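Local coordinates for thermospermine synthase (Medicago truncatula, PDB 6BQ6), which probably catalyses the transfer of an aminopropyl group from decarboxylated S-adenosylmethionine to spermidine, yielding the tetraamine thermospermine, at residues W30-E33 and L39-C42; G180-P185 and Y192-K197. One frame throughout, in Å; residues are numbered along the deposited sequence.

Interaction 1. Residues W30-E33 and L39-C42; sequences WYEE and LRWC
Glu33 and Trp41 face each other across an antiparallel hairpin and exchange two backbone hydrogen bonds, Glu33 N to Trp41 O (3.0 Å) and Trp41 N to Glu33 O (2.8 Å). The adjoining non-hydrogen-bonded pair, Glu32 and Cys42, brings the strands closer, with their CA atoms 4.4 Å apart. CA-H...O contacts supplement the ladder, from Cys42 CA to Tyr31 O (3.2 Å) and from Arg40 CA to Glu33 O.

The charged contact is a stack rather than an end-on pair. The Glu32 carboxylate lies over one face of the Arg40 guanidinium, the two planes only 16° apart. Glu32 OE2 is 3.4 Å from Arg40 NH2, well out of the guanidinium plane, and no N-H points at it: the attraction is of charge alone. Arg40 reaches there by a bend at chi3 (17°), while Glu32 stays extended. Glu32 also forms a salt bridge with Arg40 of the fourth subunit, and Arg40 with Glu32 of that subunit, whereas Arg40 NE is buried without a partner. With an alanine at Arg40, the Glu32 carboxylate would probably lose the cation stacked against it and, the change being repeated in every subunit, the one across the interface too.

The apolar contacts lie at the Trp30 ring. Its edge meets the Cys42 backbone, with the carbonyl carbon in the ring plane, and Trp30 CE3 is 3.8 Å from Cys42 CB. On Cys42, SG comes 4.1 Å from Glu32 CG.

Glu33 OE1 accepts from Leu77 N, at strand 76-80, and the Glu33 side chain borders bound thermospermine. Strand 39-45 pairs with a strand of the second subunit, and strand 29-34 with one of the third. Thus the hairpin of the tetramerisation domain runs on into neighbouring subunits along both its edges.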
ATOM      1  N   TRP B  30       4.176   3.010  -7.733  1.00 24.52           N
ATOM      2  CA  TRP B  30       2.797   3.443  -7.530  1.00 24.45           C
ATOM      3  C   TRP B  30       2.744   4.829  -6.901  1.00 23.87           C
ATOM      4  O   TRP B  30       3.523   5.106  -6.024  1.00 24.00           O
ATOM      5  CB  TRP B  30       2.069   2.438  -6.609  1.00 24.51           C
ATOM      6  CG  TRP B  30       1.909   1.115  -7.250  1.00 25.41           C
ATOM      7  CD1 TRP B  30       2.801   0.108  -7.247  1.00 28.20           C
ATOM      8  CD2 TRP B  30       0.815   0.680  -8.059  1.00 26.79           C
ATOM      9  NE1 TRP B  30       2.335  -0.956  -8.006  1.00 28.45           N
ATOM     10  CE2 TRP B  30       1.125  -0.607  -8.536  1.00 27.74           C
ATOM     11  CE3 TRP B  30      -0.385   1.268  -8.454  1.00 26.27           C
ATOM     12  CZ2 TRP B  30       0.259  -1.325  -9.356  1.00 28.82           C
ATOM     13  CZ3 TRP B  30      -1.241   0.562  -9.267  1.00 26.99           C
ATOM     14  CH2 TRP B  30      -0.921  -0.733  -9.704  1.00 28.22           C
ATOM     15  N   TYR B  31       1.827   5.674  -7.361  1.00 24.18           N
ATOM     16  CA  TYR B  31       1.349   6.813  -6.609  1.00 25.40           C
ATOM     17  C   TYR B  31       0.130   6.383  -5.796  1.00 25.69           C
ATOM     18  O   TYR B  31      -0.803   5.843  -6.347  1.00 24.98           O
ATOM     19  CB  TYR B  31       0.934   7.951  -7.548  1.00 26.36           C
ATOM     20  CG  TYR B  31       0.171   9.070  -6.863  1.00 28.36           C
ATOM     21  CD1 TYR B  31       0.790   9.872  -5.936  1.00 28.78           C
ATOM     22  CD2 TYR B  31      -1.195   9.294  -7.118  1.00 31.23           C
ATOM     23  CE1 TYR B  31       0.105  10.866  -5.258  1.00 29.65           C
ATOM     24  CE2 TYR B  31      -1.875  10.308  -6.480  1.00 31.32           C
ATOM     25  CZ  TYR B  31      -1.206  11.085  -5.532  1.00 31.78           C
ATOM     26  OH  TYR B  31      -1.866  12.097  -4.847  1.00 32.10           O
ATOM     27  N   GLU B  32       0.096   6.734  -4.520  1.00 26.72           N
ATOM     28  CA  GLU B  32      -0.980   6.344  -3.644  1.00 29.20           C
ATOM     29  C   GLU B  32      -1.571   7.588  -3.019  1.00 29.19           C
ATOM     30  O   GLU B  32      -0.874   8.471  -2.539  1.00 27.94           O
ATOM     31  CB  GLU B  32      -0.386   5.449  -2.580  1.00 33.39           C
ATOM     32  CG  GLU B  32      -1.261   5.152  -1.411  1.00 38.20           C
ATOM     33  CD  GLU B  32      -0.456   4.355  -0.411  1.00 41.84           C
ATOM     34  OE1 GLU B  32      -0.185   4.953   0.666  1.00 39.36           O
ATOM     35  OE2 GLU B  32      -0.034   3.193  -0.785  1.00 42.19           O
ATOM     36  N   GLU B  33      -2.876   7.650  -3.037  1.00 29.94           N
ATOM     37  CA  GLU B  33      -3.594   8.674  -2.335  1.00 32.54           C
ATOM     38  C   GLU B  33      -4.673   8.064  -1.436  1.00 33.18           C
ATOM     39  O   GLU B  33      -5.438   7.172  -1.855  1.00 28.42           O
ATOM     40  CB  GLU B  33      -4.225   9.624  -3.304  1.00 34.54           C
ATOM     41  CG  GLU B  33      -4.744  10.869  -2.559  1.00 37.55           C
ATOM     42  CD  GLU B  33      -5.071  12.054  -3.442  1.00 40.30           C
ATOM     43  OE1 GLU B  33      -4.547  12.137  -4.546  1.00 40.40           O
ATOM     44  OE2 GLU B  33      -5.839  12.937  -3.014  1.00 42.83           O
ATOM     45  N   LEU B  39      -9.608   4.472   2.664  1.00 27.65           N
ATOM     46  CA  LEU B  39      -9.685   4.154   1.270  1.00 27.03           C
ATOM     47  C   LEU B  39      -8.492   4.678   0.480  1.00 26.68           C
ATOM     48  O   LEU B  39      -8.197   5.810   0.549  1.00 27.13           O
ATOM     49  CB  LEU B  39     -10.954   4.802   0.769  1.00 29.13           C
ATOM     50  CG  LEU B  39     -11.528   4.541  -0.576  1.00 30.78           C
ATOM     51  CD1 LEU B  39     -11.874   3.071  -0.718  1.00 29.68           C
ATOM     52  CD2 LEU B  39     -12.757   5.399  -0.652  1.00 32.77           C
ATOM     53  N   ARG B  40      -7.851   3.813  -0.275  1.00 26.00           N
ATOM     54  CA  ARG B  40      -6.676   4.209  -1.013  1.00 27.26           C
ATOM     55  C   ARG B  40      -6.853   3.960  -2.486  1.00 26.58           C
ATOM     56  O   ARG B  40      -7.418   2.977  -2.880  1.00 25.21           O
ATOM     57  CB  ARG B  40      -5.443   3.516  -0.460  1.00 29.98           C
ATOM     58  CG  ARG B  40      -4.957   4.213   0.785  1.00 34.81           C
ATOM     59  CD  ARG B  40      -3.870   3.486   1.577  1.00 38.04           C
ATOM     60  NE  ARG B  40      -3.215   2.447   0.806  1.00 41.91           N
ATOM     61  CZ  ARG B  40      -2.335   1.598   1.330  1.00 47.47           C
ATOM     62  NH1 ARG B  40      -1.938   1.705   2.605  1.00 46.67           N
ATOM     63  NH2 ARG B  40      -1.798   0.660   0.548  1.00 49.36           N
ATOM     64  N   TRP B  41      -6.357   4.886  -3.275  1.00 25.35           N
ATOM     65  CA  TRP B  41      -6.561   4.863  -4.713  1.00 27.13           C
ATOM     66  C   TRP B  41      -5.170   4.990  -5.293  1.00 27.65           C
ATOM     67  O   TRP B  41      -4.505   5.996  -4.981  1.00 27.60           O
ATOM     68  CB  TRP B  41      -7.405   6.078  -5.014  1.00 29.78           C
ATOM     69  CG  TRP B  41      -7.795   6.410  -6.363  1.00 31.56           C
ATOM     70  CD1 TRP B  41      -7.726   7.666  -6.934  1.00 34.44           C
ATOM     71  CD2 TRP B  41      -8.463   5.577  -7.302  1.00 31.11           C
ATOM     72  NE1 TRP B  41      -8.327   7.648  -8.170  1.00 33.58           N
ATOM     73  CE2 TRP B  41      -8.777   6.380  -8.422  1.00 33.16           C
ATOM     74  CE3 TRP B  41      -8.853   4.241  -7.301  1.00 32.49           C
ATOM     75  CZ2 TRP B  41      -9.413   5.876  -9.530  1.00 33.28           C
ATOM     76  CZ3 TRP B  41      -9.475   3.732  -8.401  1.00 35.41           C
ATOM     77  CH2 TRP B  41      -9.747   4.556  -9.525  1.00 34.72           C
ATOM     78  N   CYS B  42      -4.711   3.985  -6.063  1.00 25.78           N
ATOM     79  CA  CYS B  42      -3.302   3.910  -6.463  1.00 26.12           C
ATOM     80  C   CYS B  42      -3.129   3.823  -7.976  1.00 24.51           C
ATOM     81  O   CYS B  42      -3.831   3.074  -8.634  1.00 24.59           O
ATOM     82  CB  CYS B  42      -2.613   2.735  -5.816  1.00 26.71           C
ATOM     83  SG  CYS B  42      -3.061   2.574  -4.048  1.00 32.05           S
TER

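Interaction 2. Residues G180-P185 and Y192-K197; sequences GDLADP and YKLYTK. With TER (N-(3-amino-propyl)-N-(5-aminopropyl)-1,4-diaminobutane), chain F.
Pro185 sits flat against the Tyr195 ring, its CD almost above the centre: 3.8 Å from the centroid and 11° off the normal, a CH-pi contact. Pro185 CB continues the packing, 3.7 Å from Tyr195 CD1, and on another flank meets Tyr192 CD2 obliquely. Tyr195 CG is turned beside its own backbone N (chi1 -67°), which carries the ring across to the 180-185 segment, while Tyr192 O lies in the ring plane at its edge.

The phenol end of Tyr195 is gripped from several directions. Tyr195 OH donates to Ala183 O (2.7 Å), approaching from above the carbonyl plane, 49° out of it, rather than along a lone pair. It also accepts a bond from a water that itself accepts a hydrogen bond from Leu182 N (2.9 Å), so the tyrosine is linked to two successive residues of the loop. Gln217 adds a weak bond to the same hydroxyl.

Leu182 and Leu194 cross at about a right angle, their CD1 atoms pressed to 3.5 Å, tighter than usual for carbon.

Asp181, the predicted proton acceptor, ends strand 175-181; its carboxylate is held by Tyr87 and Thr115. Asp181 OD1 comes 3.9 Å from N5 of thermospermine, and Leu182 O 3.5 Å from the same N5. The peptide leaving the strand tip over the ligand, folded back on Tyr195, is consistent with the start of the gatekeeping loop known from spermidine synthases, placed at the carboxyl end of a Rossmann-like sheet beside the active site.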
ATOM      1  N   GLY B 180     -14.990  30.254  -8.167  1.00 17.62           N
ATOM      2  CA  GLY B 180     -14.272  29.676  -7.046  1.00 18.52           C
ATOM      3  C   GLY B 180     -13.591  28.390  -7.471  1.00 18.73           C
ATOM      4  O   GLY B 180     -14.263  27.378  -7.673  1.00 18.17           O
ATOM      5  N   ASP B 181     -12.265  28.426  -7.546  1.00 18.95           N
ATOM      6  CA  ASP B 181     -11.473  27.260  -7.857  1.00 19.99           C
ATOM      7  C   ASP B 181     -10.421  27.091  -6.751  1.00 19.93           C
ATOM      8  O   ASP B 181      -9.250  27.063  -7.007  1.00 21.35           O
ATOM      9  CB  ASP B 181     -10.847  27.423  -9.210  1.00 19.72           C
ATOM     10  CG  ASP B 181     -10.291  26.138  -9.774  1.00 21.30           C
ATOM     11  OD1 ASP B 181     -10.500  25.067  -9.212  1.00 23.16           O
ATOM     12  OD2 ASP B 181      -9.591  26.234 -10.791  1.00 24.94           O
ATOM     13  N   LEU B 182     -10.913  26.934  -5.521  1.00 20.44           N
ATOM     14  CA  LEU B 182     -10.093  26.810  -4.334  1.00 21.84           C
ATOM     15  C   LEU B 182     -10.159  25.415  -3.764  1.00 22.94           C
ATOM     16  O   LEU B 182     -11.029  24.603  -4.143  1.00 23.43           O
ATOM     17  CB  LEU B 182     -10.600  27.763  -3.250  1.00 22.34           C
ATOM     18  CG  LEU B 182     -10.667  29.207  -3.701  1.00 23.20           C
ATOM     19  CD1 LEU B 182     -11.686  29.924  -2.813  1.00 24.79           C
ATOM     20  CD2 LEU B 182      -9.318  29.876  -3.622  1.00 23.01           C
ATOM     21  N   ALA B 183      -9.245  25.141  -2.815  1.00 23.30           N
ATOM     22  CA  ALA B 183      -9.342  23.913  -2.004  1.00 24.87           C
ATOM     23  C   ALA B 183     -10.693  23.859  -1.275  1.00 25.26           C
ATOM     24  O   ALA B 183     -11.283  24.870  -1.020  1.00 24.34           O
ATOM     25  CB  ALA B 183      -8.201  23.890  -1.006  1.00 24.94           C
ATOM     26  N   ASP B 184     -11.171  22.653  -0.980  1.00 25.91           N
ATOM     27  CA  ASP B 184     -12.365  22.450  -0.177  1.00 28.42           C
ATOM     28  C   ASP B 184     -12.258  23.191   1.151  1.00 29.17           C
ATOM     29  O   ASP B 184     -11.176  23.256   1.720  1.00 30.46           O
ATOM     30  CB  ASP B 184     -12.594  20.957   0.124  1.00 29.69           C
ATOM     31  CG  ASP B 184     -12.872  20.137  -1.112  1.00 32.10           C
ATOM     32  OD1 ASP B 184     -13.066  20.730  -2.210  1.00 30.92           O
ATOM     33  OD2 ASP B 184     -12.899  18.875  -0.978  1.00 31.26           O
ATOM     34  N   PRO B 185     -13.395  23.681   1.679  1.00 29.33           N
ATOM     35  CA  PRO B 185     -13.314  24.411   2.952  1.00 31.36           C
ATOM     36  C   PRO B 185     -12.984  23.464   4.100  1.00 37.02           C
ATOM     37  O   PRO B 185     -13.420  22.327   4.121  1.00 40.36           O
ATOM     38  CB  PRO B 185     -14.716  25.008   3.120  1.00 30.43           C
ATOM     39  CG  PRO B 185     -15.607  24.191   2.252  1.00 29.30           C
ATOM     40  CD  PRO B 185     -14.769  23.660   1.128  1.00 27.87           C
ATOM     41  N   TYR B 192     -11.016  28.765   3.804  1.00 33.12           N
ATOM     42  CA  TYR B 192     -12.280  28.565   4.451  1.00 31.96           C
ATOM     43  C   TYR B 192     -13.126  29.846   4.400  1.00 30.07           C
ATOM     44  O   TYR B 192     -14.341  29.804   4.183  1.00 28.87           O
ATOM     45  CB  TYR B 192     -12.077  28.128   5.909  1.00 33.66           C
ATOM     46  CG  TYR B 192     -13.374  28.021   6.625  1.00 35.37           C
ATOM     47  CD1 TYR B 192     -13.901  29.111   7.309  1.00 36.01           C
ATOM     48  CD2 TYR B 192     -14.111  26.843   6.593  1.00 37.34           C
ATOM     49  CE1 TYR B 192     -15.119  29.044   7.945  1.00 37.77           C
ATOM     50  CE2 TYR B 192     -15.326  26.750   7.260  1.00 38.36           C
ATOM     51  CZ  TYR B 192     -15.827  27.860   7.913  1.00 38.46           C
ATOM     52  OH  TYR B 192     -17.004  27.810   8.542  1.00 40.24           O
ATOM     53  N   LYS B 193     -12.476  30.975   4.611  1.00 28.37           N
ATOM     54  CA  LYS B 193     -13.203  32.243   4.645  1.00 28.65           C
ATOM     55  C   LYS B 193     -13.908  32.597   3.332  1.00 27.22           C
ATOM     56  O   LYS B 193     -14.864  33.379   3.333  1.00 28.32           O
ATOM     57  CB  LYS B 193     -12.310  33.373   5.101  1.00 30.34           C
ATOM     58  CG  LYS B 193     -11.186  33.704   4.148  1.00 34.08           C
ATOM     59  CD  LYS B 193     -10.356  34.808   4.757  1.00 37.94           C
ATOM     60  CE  LYS B 193      -9.322  35.293   3.770  1.00 40.09           C
ATOM     61  NZ  LYS B 193      -8.115  34.444   3.831  1.00 42.37           N
ATOM     62  N   LEU B 194     -13.438  32.014   2.232  1.00 24.08           N
ATOM     63  CA  LEU B 194     -14.009  32.272   0.927  1.00 24.56           C
ATOM     64  C   LEU B 194     -15.248  31.429   0.621  1.00 24.21           C
ATOM     65  O   LEU B 194     -15.747  31.447  -0.502  1.00 23.92           O
ATOM     66  CB  LEU B 194     -12.941  32.088  -0.124  1.00 24.35           C
ATOM     67  CG  LEU B 194     -11.663  32.902   0.115  1.00 26.20           C
ATOM     68  CD1 LEU B 194     -10.531  32.540  -0.864  1.00 27.91           C
ATOM     69  CD2 LEU B 194     -11.873  34.366   0.076  1.00 27.63           C
ATOM     70  N   TYR B 195     -15.744  30.699   1.625  1.00 23.73           N
ATOM     71  CA  TYR B 195     -16.951  29.891   1.508  1.00 22.56           C
ATOM     72  C   TYR B 195     -17.999  30.317   2.551  1.00 23.15           C
ATOM     73  O   TYR B 195     -19.028  29.682   2.679  1.00 22.37           O
ATOM     74  CB  TYR B 195     -16.608  28.409   1.709  1.00 22.85           C
ATOM     75  CG  TYR B 195     -15.755  27.786   0.661  1.00 22.28           C
ATOM     76  CD1 TYR B 195     -14.378  27.787   0.749  1.00 20.91           C
ATOM     77  CD2 TYR B 195     -16.340  27.118  -0.398  1.00 20.76           C
ATOM     78  CE1 TYR B 195     -13.585  27.163  -0.221  1.00 21.61           C
ATOM     79  CE2 TYR B 195     -15.558  26.526  -1.375  1.00 20.68           C
ATOM     80  CZ  TYR B 195     -14.204  26.512  -1.267  1.00 20.34           C
ATOM     81  OH  TYR B 195     -13.498  25.885  -2.231  1.00 21.94           O
ATOM     82  N   THR B 196     -17.756  31.404   3.284  1.00 23.09           N
ATOM     83  CA  THR B 196     -18.716  31.764   4.312  1.00 24.86           C
ATOM     84  C   THR B 196     -19.858  32.635   3.767  1.00 25.55           C
ATOM     85  O   THR B 196     -19.688  33.390   2.780  1.00 24.88           O
ATOM     86  CB  THR B 196     -18.039  32.490   5.488  1.00 25.47           C
ATOM     87  OG1 THR B 196     -17.415  33.679   5.013  1.00 25.04           O
ATOM     88  CG2 THR B 196     -16.994  31.632   6.119  1.00 25.79           C
ATOM     89  N   LYS B 197     -20.969  32.600   4.499  1.00 26.36           N
ATOM     90  CA  LYS B 197     -22.139  33.407   4.210  1.00 26.33           C
ATOM     91  C   LYS B 197     -21.759  34.872   4.137  1.00 26.19           C
ATOM     92  O   LYS B 197     -22.095  35.568   3.174  1.00 25.43           O
ATOM     93  CB  LYS B 197     -23.235  33.210   5.246  1.00 28.90           C
ATOM     94  CG  LYS B 197     -24.479  34.032   4.985  1.00 32.21           C
ATOM     95  CD  LYS B 197     -25.519  33.858   6.098  1.00 37.14           C
ATOM     96  CE  LYS B 197     -26.837  34.537   5.722  1.00 39.83           C
ATOM     97  NZ  LYS B 197     -26.781  36.012   5.879  1.00 42.94           N
TER
HETATM   98  N1  TER F 402      -5.901  25.100  -5.456  1.00 54.71           N
HETATM   99  C2  TER F 402      -6.468  24.989  -6.784  1.00 51.61           C
HETATM  100  C3  TER F 402      -7.904  24.483  -6.694  1.00 48.87           C
HETATM  101  C4  TER F 402      -8.010  23.046  -6.255  1.00 47.73           C
HETATM  102  N5  TER F 402      -9.354  22.551  -6.443  1.00 49.96           N
HETATM  103  C6  TER F 402      -9.585  21.340  -7.198  1.00 47.19           C
HETATM  104  C7  TER F 402     -10.747  20.545  -6.625  1.00 47.30           C
HETATM  105  C8  TER F 402     -10.602  19.093  -7.042  1.00 47.09           C
HETATM  106  N9  TER F 402      -9.795  18.323  -6.119  1.00 45.86           N
HETATM  107  C10 TER F 402      -9.559  16.934  -6.418  1.00 45.94           C
HETATM  108  C11 TER F 402      -9.346  16.052  -5.208  1.00 46.42           C
HETATM  109  C12 TER F 402      -9.451  14.598  -5.669  1.00 47.80           C
HETATM  110  C13 TER F 402      -8.922  13.602  -4.648  1.00 49.60           C
HETATM  111  N14 TER F 402      -9.278  13.989  -3.294  1.00 52.92           N
HETATM  112  O   HOH W   1     -13.653  27.053  -4.688  1.00 22.32           O

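How the interactions relate
Interaction 1 precedes interaction 2 along the chain, and the two share no sheet. The first lies in the two-stranded hairpin of 29-34 and 39-45, within the tetramerisation domain; the second begins at the end of strand 175-181, the central strand of the seven-stranded mixed sheet of the synthase domain, and runs into the loop after it. Their centres are 26 Å apart and their nearest atoms about 9 Å, with no direct touch. Bound thermospermine spans the gap: Glu33 of interaction 1 and Asp181 and Leu182 of interaction 2 all line its pocket. The elongated tetraamine is therefore held between the two domains, with one end of its site built on the hairpin that joins the subunits.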